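Local coordinates for hypothetical protein (Pyrococcus furiosus, PDB 2FZF) that is of unknown function but belongs to the rubrerythrin family of ferritin-like helical proteins and probably binds a pair of metal ions, as its relatives do, at residues K115-A120 with D145-H150; E37-L42 with E53-L58. All coordinates share one frame; numbering follows the deposited sequence.

Contact 1. Residues K115-A120 with D145-H150; sequences KAEEIA and DMERGH
E117 and E147 face each other from two antiparallel helices whose short segments have axes 8.2 Å apart, and their carboxylates form the centre of the contact. E117 OE1 comes to 3.4 Å from E147 OE2, two acceptors with no hydrogen bond between them, the carboxylate planes turned nearly perpendicular (86°). Both chains bend at chi2 (-69° in E117, and much the same in E147), and the two carboxylates meet in the space between the helices. E62, on the connection between helices 51-61 and 63-76, brings a third carboxylate against both. Such crowding of like charges would probably be costly unless protons or cations offset it.

The remaining contacts set carboxylate oxygens against carbon. The methyl CB of A120 sits against E147 OE2, while E117 OE2 lies against H150 CB. The E117 carboxylate and the imidazole have planes 23° apart, yet the oxygen approaches the ring obliquely, neither over its face nor at its edge. In the same helix E147 OE1 lies in plane at the imidazole edge.

Three neighbouring carboxylates beside a histidine, with E147 and H150 the first and last residues of an ExxH sequence, are consistent with the di-iron carboxylate site of ferritin-like four-helix bundles such as rubrerythrin.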
ATOM      1  N   LYS A 115       4.916   2.503 -11.941  1.00 38.29           N
ATOM      2  CA  LYS A 115       6.203   2.153 -12.516  1.00 38.29           C
ATOM      3  C   LYS A 115       7.264   2.897 -11.724  1.00 37.99           C
ATOM      4  O   LYS A 115       8.272   2.324 -11.300  1.00 39.88           O
ATOM      5  CB  LYS A 115       6.253   2.582 -13.974  1.00 43.39           C
ATOM      6  CG  LYS A 115       7.465   2.070 -14.718  1.00 47.04           C
ATOM      7  CD  LYS A 115       7.354   0.572 -14.946  1.00 49.95           C
ATOM      8  CE  LYS A 115       8.631   0.001 -15.514  1.00 49.22           C
ATOM      9  NZ  LYS A 115       8.624  -1.476 -15.386  1.00 51.38           N
ATOM     10  N   ALA A 116       7.025   4.188 -11.530  1.00 35.79           N
ATOM     11  CA  ALA A 116       7.944   5.010 -10.767  1.00 34.37           C
ATOM     12  C   ALA A 116       8.042   4.500  -9.323  1.00 34.45           C
ATOM     13  O   ALA A 116       9.111   4.544  -8.729  1.00 35.20           O
ATOM     14  CB  ALA A 116       7.495   6.454 -10.790  1.00 31.33           C
ATOM     15  N   GLU A 117       6.938   4.015  -8.758  1.00 34.45           N
ATOM     16  CA  GLU A 117       6.979   3.518  -7.392  1.00 35.81           C
ATOM     17  C   GLU A 117       7.729   2.184  -7.367  1.00 36.70           C
ATOM     18  O   GLU A 117       8.377   1.820  -6.374  1.00 34.11           O
ATOM     19  CB  GLU A 117       5.568   3.344  -6.828  1.00 36.62           C
ATOM     20  CG  GLU A 117       4.710   4.614  -6.812  1.00 40.32           C
ATOM     21  CD  GLU A 117       5.183   5.660  -5.819  1.00 42.65           C
ATOM     22  OE1 GLU A 117       6.132   6.408  -6.130  1.00 47.54           O
ATOM     23  OE2 GLU A 117       4.613   5.737  -4.717  1.00 43.01           O
ATOM     24  N   GLU A 118       7.639   1.467  -8.479  1.00 38.74           N
ATOM     25  CA  GLU A 118       8.303   0.188  -8.634  1.00 41.11           C
ATOM     26  C   GLU A 118       9.798   0.429  -8.563  1.00 41.40           C
ATOM     27  O   GLU A 118      10.488  -0.139  -7.713  1.00 41.91           O
ATOM     28  CB  GLU A 118       7.941  -0.430  -9.985  1.00 44.80           C
ATOM     29  CG  GLU A 118       8.581  -1.778 -10.258  1.00 48.04           C
ATOM     30  CD  GLU A 118       8.259  -2.305 -11.651  1.00 50.01           C
ATOM     31  OE1 GLU A 118       8.624  -1.639 -12.647  1.00 49.49           O
ATOM     32  OE2 GLU A 118       7.639  -3.387 -11.747  1.00 52.83           O
ATOM     33  N   ILE A 119      10.312   1.281  -9.440  1.00 40.84           N
ATOM     34  CA  ILE A 119      11.746   1.536  -9.407  1.00 41.59           C
ATOM     35  C   ILE A 119      12.205   2.184  -8.102  1.00 40.04           C
ATOM     36  O   ILE A 119      13.322   1.941  -7.679  1.00 42.03           O
ATOM     37  CB  ILE A 119      12.219   2.406 -10.618  1.00 43.75           C
ATOM     38  CG1 ILE A 119      12.261   1.553 -11.895  1.00 43.72           C
ATOM     39  CG2 ILE A 119      13.626   2.943 -10.377  1.00 43.40           C
ATOM     40  CD1 ILE A 119      10.902   1.334 -12.532  1.00 45.09           C
ATOM     41  N   ALA A 120      11.354   2.989  -7.464  1.00 39.30           N
ATOM     42  CA  ALA A 120      11.713   3.668  -6.211  1.00 38.89           C
ATOM     43  C   ALA A 120      11.945   2.726  -5.021  1.00 41.46           C
ATOM     44  O   ALA A 120      12.949   2.844  -4.305  1.00 40.87           O
ATOM     45  CB  ALA A 120      10.656   4.695  -5.852  1.00 34.10           C
ATOM     46  N   ASP A 145       9.539  -0.088   1.772  1.00 40.27           N
ATOM     47  CA  ASP A 145       8.266  -0.762   2.036  1.00 42.45           C
ATOM     48  C   ASP A 145       7.066   0.150   1.808  1.00 43.02           C
ATOM     49  O   ASP A 145       6.020  -0.287   1.308  1.00 41.88           O
ATOM     50  CB  ASP A 145       8.248  -1.349   3.453  1.00 44.15           C
ATOM     51  CG  ASP A 145       9.033  -2.661   3.545  1.00 46.92           C
ATOM     52  OD1 ASP A 145       9.413  -3.203   2.476  1.00 45.09           O
ATOM     53  OD2 ASP A 145       9.257  -3.149   4.675  1.00 47.12           O
ATOM     54  N   MET A 146       7.230   1.416   2.177  1.00 42.54           N
ATOM     55  CA  MET A 146       6.213   2.429   1.966  1.00 43.41           C
ATOM     56  C   MET A 146       6.000   2.569   0.453  1.00 41.82           C
ATOM     57  O   MET A 146       4.874   2.658  -0.006  1.00 40.61           O
ATOM     58  CB  MET A 146       6.675   3.779   2.534  1.00 47.16           C
ATOM     59  CG  MET A 146       6.463   3.971   4.036  1.00 50.42           C
ATOM     60  SD  MET A 146       4.782   3.560   4.547  1.00 53.37           S
ATOM     61  CE  MET A 146       3.772   4.795   3.660  1.00 53.14           C
ATOM     62  N   GLU A 147       7.090   2.602  -0.311  1.00 41.26           N
ATOM     63  CA  GLU A 147       6.998   2.727  -1.761  1.00 41.93           C
ATOM     64  C   GLU A 147       6.375   1.468  -2.368  1.00 41.04           C
ATOM     65  O   GLU A 147       5.524   1.531  -3.257  1.00 35.85           O
ATOM     66  CB  GLU A 147       8.388   2.959  -2.362  1.00 44.78           C
ATOM     67  CG  GLU A 147       8.973   4.348  -2.113  1.00 48.07           C
ATOM     68  CD  GLU A 147       8.178   5.447  -2.797  1.00 51.45           C
ATOM     69  OE1 GLU A 147       7.093   5.813  -2.296  1.00 52.90           O
ATOM     70  OE2 GLU A 147       8.634   5.941  -3.850  1.00 54.78           O
ATOM     71  N   ARG A 148       6.822   0.320  -1.871  1.00 42.10           N
ATOM     72  CA  ARG A 148       6.329  -0.970  -2.320  1.00 42.99           C
ATOM     73  C   ARG A 148       4.810  -0.985  -2.109  1.00 42.99           C
ATOM     74  O   ARG A 148       4.068  -1.481  -2.950  1.00 42.11           O
ATOM     75  CB  ARG A 148       7.009  -2.069  -1.500  1.00 45.18           C
ATOM     76  CG  ARG A 148       6.779  -3.492  -1.970  1.00 47.36           C
ATOM     77  CD  ARG A 148       7.486  -3.804  -3.282  1.00 51.56           C
ATOM     78  NE  ARG A 148       7.304  -5.215  -3.638  1.00 57.03           N
ATOM     79  CZ  ARG A 148       7.828  -6.237  -2.959  1.00 57.73           C
ATOM     80  NH1 ARG A 148       8.581  -6.001  -1.888  1.00 57.73           N
ATOM     81  NH2 ARG A 148       7.575  -7.490  -3.330  1.00 53.90           N
ATOM     82  N   GLY A 149       4.362  -0.431  -0.981  1.00 43.26           N
ATOM     83  CA  GLY A 149       2.943  -0.373  -0.679  1.00 41.77           C
ATOM     84  C   GLY A 149       2.172   0.555  -1.600  1.00 41.09           C
ATOM     85  O   GLY A 149       1.039   0.252  -1.984  1.00 40.90           O
ATOM     86  N   HIS A 150       2.776   1.689  -1.954  1.00 40.22           N
ATOM     87  CA  HIS A 150       2.133   2.644  -2.851  1.00 39.51           C
ATOM     88  C   HIS A 150       2.001   1.996  -4.236  1.00 38.86           C
ATOM     89  O   HIS A 150       1.042   2.250  -4.961  1.00 39.62           O
ATOM     90  CB  HIS A 150       2.951   3.937  -2.935  1.00 39.14           C
ATOM     91  CG  HIS A 150       3.063   4.672  -1.631  1.00 42.21           C
ATOM     92  ND1 HIS A 150       2.009   4.795  -0.747  1.00 42.08           N
ATOM     93  CD2 HIS A 150       4.097   5.348  -1.072  1.00 43.27           C
ATOM     94  CE1 HIS A 150       2.388   5.513   0.297  1.00 42.16           C
ATOM     95  NE2 HIS A 150       3.652   5.860   0.125  1.00 44.36           N
TER

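Contact 2. Residues E37-L42 with E53-L58; sequences EFYKSL and EKINWL
Y39 and L58 make the most intimate meeting between these two antiparallel helices. The methyl CD2 of L58 lies over one face of the phenol ring, 3.9 Å from the centroid of the Y39 ring and 28° off the ring normal, a CH-pi contact displaced toward the CE1 side, where L58 CD2 stands 3.5 Å from Y39 CE1. On the opposite face lies F38 CD1 from the preceding residue, offset toward the rim, and together the two limit the ring's rotation. L58 carries CG anti to its own nitrogen (chi1 -157°), which sends the isobutyl group out across the gap.

One turn away, I55 fills the space between Y39 and L42. Its branch methyl CG2 does the work: it lies 3.7 Å from Y39 O, touches the ring at CD2 and approaches L42 CD1 at 3.8 Å. I55 CD1 adds a second contact to the same leucine methyl. L154 of helix 134-164 packs on Y39, I55 and L58 together, closing this layer from the core side.

The outer side is looser. The side chains of K40, S41 and N56 start out away from the opposite helix, though the end of N56 bends back toward it; K40 forms a salt bridge with E44, and S41 OG donates to E37 O of its own helix (2.9 Å). A third face of helix 51-61 is covered by the second subunit, whose W57 stacks on W57 of this chain.

No hydrogen bond or salt bridge joins the two segments. The pairing is an apolar seam that rests on the fit of methyls and one aromatic ring, while charged and amide side chains are kept to its margins.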
ATOM      1  N   GLU A  37       4.897  16.617  -6.422  1.00 42.42           N
ATOM      2  CA  GLU A  37       4.219  17.585  -7.260  1.00 45.27           C
ATOM      3  C   GLU A  37       3.501  16.923  -8.419  1.00 45.26           C
ATOM      4  O   GLU A  37       2.643  17.532  -9.064  1.00 45.33           O
ATOM      5  CB  GLU A  37       5.212  18.643  -7.745  1.00 48.65           C
ATOM      6  CG  GLU A  37       6.273  18.131  -8.672  1.00 55.31           C
ATOM      7  CD  GLU A  37       7.206  19.234  -9.157  1.00 59.76           C
ATOM      8  OE1 GLU A  37       7.764  19.079 -10.274  1.00 62.63           O
ATOM      9  OE2 GLU A  37       7.391  20.241  -8.426  1.00 59.14           O
ATOM     10  N   PHE A  38       3.840  15.662  -8.660  1.00 44.29           N
ATOM     11  CA  PHE A  38       3.206  14.899  -9.722  1.00 42.94           C
ATOM     12  C   PHE A  38       1.831  14.460  -9.248  1.00 43.83           C
ATOM     13  O   PHE A  38       0.835  14.598  -9.964  1.00 45.63           O
ATOM     14  CB  PHE A  38       4.047  13.673 -10.091  1.00 40.14           C
ATOM     15  CG  PHE A  38       3.289  12.646 -10.866  1.00 36.68           C
ATOM     16  CD1 PHE A  38       2.858  11.473 -10.254  1.00 36.78           C
ATOM     17  CD2 PHE A  38       2.923  12.885 -12.172  1.00 34.65           C
ATOM     18  CE1 PHE A  38       2.062  10.561 -10.936  1.00 35.01           C
ATOM     19  CE2 PHE A  38       2.128  11.979 -12.858  1.00 36.70           C
ATOM     20  CZ  PHE A  38       1.697  10.814 -12.235  1.00 34.52           C
ATOM     21  N   TYR A  39       1.772  13.929  -8.037  1.00 43.43           N
ATOM     22  CA  TYR A  39       0.502  13.485  -7.493  1.00 44.83           C
ATOM     23  C   TYR A  39      -0.409  14.672  -7.207  1.00 45.52           C
ATOM     24  O   TYR A  39      -1.626  14.604  -7.410  1.00 45.09           O
ATOM     25  CB  TYR A  39       0.753  12.667  -6.231  1.00 43.20           C
ATOM     26  CG  TYR A  39       1.387  11.326  -6.518  1.00 41.57           C
ATOM     27  CD1 TYR A  39       2.531  10.909  -5.835  1.00 40.49           C
ATOM     28  CD2 TYR A  39       0.796  10.441  -7.427  1.00 41.97           C
ATOM     29  CE1 TYR A  39       3.069   9.641  -6.040  1.00 41.57           C
ATOM     30  CE2 TYR A  39       1.317   9.175  -7.643  1.00 42.30           C
ATOM     31  CZ  TYR A  39       2.444   8.777  -6.948  1.00 43.91           C
ATOM     32  OH  TYR A  39       2.920   7.502  -7.148  1.00 46.82           O
ATOM     33  N   LYS A  40       0.183  15.768  -6.749  1.00 47.43           N
ATOM     34  CA  LYS A  40      -0.598  16.966  -6.457  1.00 48.42           C
ATOM     35  C   LYS A  40      -1.393  17.415  -7.673  1.00 47.04           C
ATOM     36  O   LYS A  40      -2.517  17.881  -7.534  1.00 47.25           O
ATOM     37  CB  LYS A  40       0.316  18.102  -6.008  1.00 49.30           C
ATOM     38  CG  LYS A  40       0.344  18.309  -4.507  1.00 51.93           C
ATOM     39  CD  LYS A  40      -1.021  18.744  -3.981  1.00 55.46           C
ATOM     40  CE  LYS A  40      -1.475  20.073  -4.601  1.00 57.03           C
ATOM     41  NZ  LYS A  40      -2.813  20.533  -4.088  1.00 57.02           N
ATOM     42  N   SER A  41      -0.808  17.267  -8.858  1.00 45.88           N
ATOM     43  CA  SER A  41      -1.466  17.677 -10.093  1.00 45.60           C
ATOM     44  C   SER A  41      -2.408  16.615 -10.595  1.00 46.24           C
ATOM     45  O   SER A  41      -3.406  16.910 -11.251  1.00 47.35           O
ATOM     46  CB  SER A  41      -0.437  17.943 -11.177  1.00 44.27           C
ATOM     47  OG  SER A  41       0.582  18.771 -10.674  1.00 46.03           O
ATOM     48  N   LEU A  42      -2.058  15.370 -10.315  1.00 46.10           N
ATOM     49  CA  LEU A  42      -2.871  14.251 -10.735  1.00 43.96           C
ATOM     50  C   LEU A  42      -4.203  14.375 -10.012  1.00 43.45           C
ATOM     51  O   LEU A  42      -5.249  14.448 -10.642  1.00 40.59           O
ATOM     52  CB  LEU A  42      -2.191  12.927 -10.349  1.00 42.29           C
ATOM     53  CG  LEU A  42      -2.043  11.747 -11.328  1.00 39.36           C
ATOM     54  CD1 LEU A  42      -2.014  10.466 -10.500  1.00 36.87           C
ATOM     55  CD2 LEU A  42      -3.176  11.693 -12.351  1.00 37.04           C
ATOM     56  N   GLU A  53      -9.132  10.766  -4.193  1.00 53.58           N
ATOM     57  CA  GLU A  53      -9.008  10.519  -2.754  1.00 55.01           C
ATOM     58  C   GLU A  53      -7.744   9.686  -2.532  1.00 54.00           C
ATOM     59  O   GLU A  53      -6.867  10.072  -1.756  1.00 53.88           O
ATOM     60  CB  GLU A  53     -10.234   9.743  -2.233  1.00 59.26           C
ATOM     61  CG  GLU A  53     -11.098  10.454  -1.159  1.00 64.72           C
ATOM     62  CD  GLU A  53     -10.410  10.624   0.207  1.00 69.54           C
ATOM     63  OE1 GLU A  53     -11.073  11.131   1.147  1.00 70.77           O
ATOM     64  OE2 GLU A  53      -9.215  10.261   0.354  1.00 71.56           O
ATOM     65  N   LYS A  54      -7.670   8.539  -3.213  1.00 51.83           N
ATOM     66  CA  LYS A  54      -6.515   7.654  -3.124  1.00 48.68           C
ATOM     67  C   LYS A  54      -5.288   8.437  -3.550  1.00 45.49           C
ATOM     68  O   LYS A  54      -4.289   8.461  -2.845  1.00 45.69           O
ATOM     69  CB  LYS A  54      -6.681   6.427  -4.040  1.00 53.10           C
ATOM     70  CG  LYS A  54      -7.432   5.225  -3.429  1.00 59.65           C
ATOM     71  CD  LYS A  54      -8.743   5.660  -2.754  1.00 64.37           C
ATOM     72  CE  LYS A  54      -9.560   4.500  -2.157  1.00 65.56           C
ATOM     73  NZ  LYS A  54     -10.192   3.595  -3.170  1.00 65.51           N
ATOM     74  N   ILE A  55      -5.351   9.100  -4.695  1.00 41.89           N
ATOM     75  CA  ILE A  55      -4.177   9.836  -5.124  1.00 40.24           C
ATOM     76  C   ILE A  55      -3.767  10.943  -4.171  1.00 41.82           C
ATOM     77  O   ILE A  55      -2.600  11.307  -4.123  1.00 41.43           O
ATOM     78  CB  ILE A  55      -4.349  10.407  -6.519  1.00 37.62           C
ATOM     79  CG1 ILE A  55      -4.526   9.257  -7.507  1.00 37.54           C
ATOM     80  CG2 ILE A  55      -3.122  11.226  -6.900  1.00 35.13           C
ATOM     81  CD1 ILE A  55      -3.359   8.304  -7.541  1.00 34.07           C
ATOM     82  N   ASN A  56      -4.720  11.470  -3.410  1.00 45.68           N
ATOM     83  CA  ASN A  56      -4.427  12.526  -2.451  1.00 49.78           C
ATOM     84  C   ASN A  56      -3.776  11.989  -1.168  1.00 52.22           C
ATOM     85  O   ASN A  56      -2.847  12.599  -0.635  1.00 50.31           O
ATOM     86  CB  ASN A  56      -5.702  13.307  -2.112  1.00 50.71           C
ATOM     87  CG  ASN A  56      -5.876  14.555  -2.983  1.00 52.19           C
ATOM     88  OD1 ASN A  56      -4.926  15.323  -3.178  1.00 50.61           O
ATOM     89  ND2 ASN A  56      -7.092  14.769  -3.492  1.00 51.11           N
ATOM     90  N   TRP A  57      -4.255  10.851  -0.673  1.00 56.62           N
ATOM     91  CA  TRP A  57      -3.687  10.265   0.537  1.00 61.67           C
ATOM     92  C   TRP A  57      -2.264   9.823   0.249  1.00 62.16           C
ATOM     93  O   TRP A  57      -1.375   9.909   1.096  1.00 63.47           O
ATOM     94  CB  TRP A  57      -4.497   9.050   0.989  1.00 67.43           C
ATOM     95  CG  TRP A  57      -3.885   8.358   2.177  1.00 74.91           C
ATOM     96  CD1 TRP A  57      -3.953   8.753   3.488  1.00 77.53           C
ATOM     97  CD2 TRP A  57      -3.060   7.185   2.157  1.00 77.97           C
ATOM     98  NE1 TRP A  57      -3.220   7.898   4.280  1.00 79.09           N
ATOM     99  CE2 TRP A  57      -2.662   6.928   3.490  1.00 78.91           C
ATOM    100  CE3 TRP A  57      -2.615   6.327   1.141  1.00 80.77           C
ATOM    101  CZ2 TRP A  57      -1.841   5.847   3.834  1.00 81.03           C
ATOM    102  CZ3 TRP A  57      -1.795   5.247   1.483  1.00 81.27           C
ATOM    103  CH2 TRP A  57      -1.419   5.020   2.820  1.00 81.53           C
ATOM    104  N   LEU A  58      -2.064   9.344  -0.969  1.00 62.07           N
ATOM    105  CA  LEU A  58      -0.770   8.871  -1.411  1.00 62.03           C
ATOM    106  C   LEU A  58       0.203  10.046  -1.518  1.00 62.67           C
ATOM    107  O   LEU A  58       1.382   9.913  -1.200  1.00 63.67           O
ATOM    108  CB  LEU A  58      -0.948   8.173  -2.755  1.00 61.23           C
ATOM    109  CG  LEU A  58       0.057   7.145  -3.240  1.00 59.02           C
ATOM    110  CD1 LEU A  58      -0.533   6.448  -4.445  1.00 58.68           C
ATOM    111  CD2 LEU A  58       1.370   7.810  -3.584  1.00 59.07           C
TER

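In the fold
From the N terminus, helix 21-44 turns back into helix 51-61, and contact 2 closes this first hairpin across a short connection. The chain continues through helix 63-76 and a long link to helix 103-129, which a short connection joins to helix 134-164; contact 1 closes that second hairpin. The two closures follow in series, neither enclosing nor crossing the other. Their centres are 14 Å apart, yet they touch: Y39 OH packs against the carboxylate carbon of E117, and L58 CG packs against H150 ND1. The hairpins thus join side by side in one bundle, and residues of both contacts also reach the second subunit.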